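Local atomic coordinates of HTH-type transcriptional regulator cbl (Escherichia coli K12, PDB entry 2FYI), a protein that is a LysR-type transcriptional regulator that may act as an accessory regulator of the cys regulon, represented here by its cofactor-binding domain. Residues Ala64-Ala69 with Leu193-Gly198. Numbering follows the deposited sequence.
Sequences ADIGIA and LGLKRG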
loop_
_atom_site.group_PDB
_atom_site.type_symbol
_atom_site.label_atom_id
_atom_site.label_comp_id
_atom_site.label_asym_id
_atom_site.label_seq_id
_atom_site.Cartn_x
_atom_site.Cartn_y
_atom_site.Cartn_z
ATOM N N ALA A 64 19.286 -2.759 4.564
ATOM C CA ALA A 64 18.490 -3.944 4.823
ATOM C C ALA A 64 19.361 -5.159 4.623
ATOM O O ALA A 64 20.253 -5.146 3.800
ATOM C CB ALA A 64 17.310 -3.990 3.908
ATOM N N ASP A 65 19.081 -6.212 5.368
ATOM C CA ASP A 65 19.796 -7.457 5.252
ATOM C C ASP A 65 19.245 -8.334 4.106
ATOM O O ASP A 65 20.007 -8.820 3.289
ATOM C CB ASP A 65 19.770 -8.173 6.614
ATOM C CG ASP A 65 20.239 -7.252 7.803
ATOM O OD1 ASP A 65 21.323 -6.613 7.710
ATOM O OD2 ASP A 65 19.550 -7.180 8.865
ATOM N N ILE A 66 17.924 -8.515 4.045
ATOM C CA ILE A 66 17.265 -9.334 3.018
ATOM C C ILE A 66 16.203 -8.529 2.270
ATOM O O ILE A 66 15.443 -7.788 2.894
ATOM C CB ILE A 66 16.546 -10.536 3.657
ATOM C CG1 ILE A 66 17.518 -11.315 4.521
ATOM C CG2 ILE A 66 15.996 -11.459 2.619
ATOM C CD1 ILE A 66 16.842 -12.212 5.464
ATOM N N GLY A 67 16.148 -8.670 0.943
ATOM C CA GLY A 67 15.129 -8.005 0.150
ATOM C C GLY A 67 14.185 -9.049 -0.410
ATOM O O GLY A 67 14.628 -10.109 -0.864
ATOM N N ILE A 68 12.882 -8.768 -0.374
ATOM C CA ILE A 68 11.902 -9.726 -0.901
ATOM C C ILE A 68 10.888 -9.046 -1.792
ATOM O O ILE A 68 10.122 -8.174 -1.339
ATOM C CB ILE A 68 11.150 -10.446 0.221
ATOM C CG1 ILE A 68 12.130 -11.270 1.067
ATOM C CG2 ILE A 68 10.072 -11.320 -0.358
ATOM C CD1 ILE A 68 11.771 -11.339 2.551
ATOM N N ALA A 69 10.888 -9.442 -3.064
ATOM C CA ALA A 69 9.996 -8.840 -4.060
ATOM C C ALA A 69 9.881 -9.741 -5.277
ATOM O O ALA A 69 10.644 -10.708 -5.424
ATOM C CB ALA A 69 10.500 -7.488 -4.461
ATOM N N LEU A 193 14.227 -13.825 -3.014
ATOM C CA LEU A 193 14.895 -13.468 -1.810
ATOM C C LEU A 193 16.266 -13.009 -2.280
ATOM O O LEU A 193 16.989 -13.782 -2.927
ATOM C CB LEU A 193 15.056 -14.716 -0.993
ATOM C CG LEU A 193 13.745 -15.378 -0.604
ATOM C CD1 LEU A 193 13.913 -16.887 -0.601
ATOM C CD2 LEU A 193 13.279 -14.840 0.761
ATOM N N GLY A 194 16.611 -11.756 -1.987
ATOM C CA GLY A 194 17.895 -11.211 -2.403
ATOM C C GLY A 194 18.814 -10.827 -1.253
ATOM O O GLY A 194 18.359 -10.458 -0.171
ATOM N N LEU A 195 20.119 -10.925 -1.483
ATOM C CA LEU A 195 21.117 -10.423 -0.536
ATOM C C LEU A 195 22.116 -9.625 -1.340
ATOM O O LEU A 195 22.255 -9.844 -2.567
ATOM C CB LEU A 195 21.874 -11.579 0.131
ATOM C CG LEU A 195 21.018 -12.595 0.861
ATOM C CD1 LEU A 195 21.756 -13.873 1.132
ATOM C CD2 LEU A 195 20.579 -11.934 2.134
ATOM N N LYS A 196 22.835 -8.732 -0.663
ATOM C CA LYS A 196 23.948 -8.039 -1.303
ATOM C C LYS A 196 25.070 -9.014 -1.651
ATOM O O LYS A 196 25.486 -9.835 -0.823
ATOM C CB LYS A 196 24.468 -6.952 -0.387
ATOM C CG LYS A 196 25.578 -6.102 -0.941
ATOM C CD LYS A 196 25.857 -5.061 0.126
ATOM C CE LYS A 196 27.244 -4.486 0.032
ATOM N NZ LYS A 196 27.240 -3.441 -0.994
ATOM N N ARG A 197 25.552 -8.937 -2.881
ATOM C CA ARG A 197 26.591 -9.866 -3.334
ATOM C C ARG A 197 27.932 -9.612 -2.657
ATOM O O ARG A 197 28.292 -8.469 -2.394
ATOM C CB ARG A 197 26.737 -9.753 -4.836
ATOM C CG ARG A 197 27.771 -10.609 -5.439
ATOM C CD ARG A 197 27.778 -10.304 -6.897
ATOM N NE ARG A 197 26.579 -10.837 -7.533
ATOM C CZ ARG A 197 26.448 -12.119 -7.881
ATOM N NH1 ARG A 197 27.454 -12.978 -7.640
ATOM N NH2 ARG A 197 25.332 -12.546 -8.470
ATOM N N GLY A 198 28.666 -10.682 -2.363
ATOM C CA GLY A 198 29.923 -10.577 -1.624
ATOM C C GLY A 198 29.792 -10.072 -0.185
ATOM O O GLY A 198 30.784 -9.794 0.472
HETATM O O HOH W 1 22.368 -8.215 2.137
#
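G67 and G194 face each other as an antiparallel hydrogen-bonded pair between strands 66-69 and 189-196; the N-to-C directions of segments 66-69 and 193-196 differ by 147°. Two nearly straight bonds close the pair: G194 N donates to G67 O at 2.8 Å, and G67 N to G194 O at 3.1 Å. Longer CA-H...O contacts flank them, from L193 CA to G67 O and from I66 CA to G194 O. Just before strand 66-69 begins, a water continues the ladder, donating to D65 O at 2.7 Å and accepting from K196 N at 2.9 Å. In this periplasmic-binding-protein-like fold, strand 66-69 lies between parallel strand 14-20 and antiparallel strand 189-196, which the chain reaches only after passing through the other subdomain and coming back, as in LysR cofactor-binding domains. I68 and L193, a non-hydrogen-bonded pair, lie side by side, with I68 CG1 3.8 Å from L193 CD2. I66 and L195 run alongside each other in the same way; with I66 CG1 anti to its carbonyl carbon (chi1 -54°), that branch comes within 3.9 Å of L195 CD2. Helix 203-212 covers both, V205 and F208 meeting I66, and W206 and L209 meeting L195.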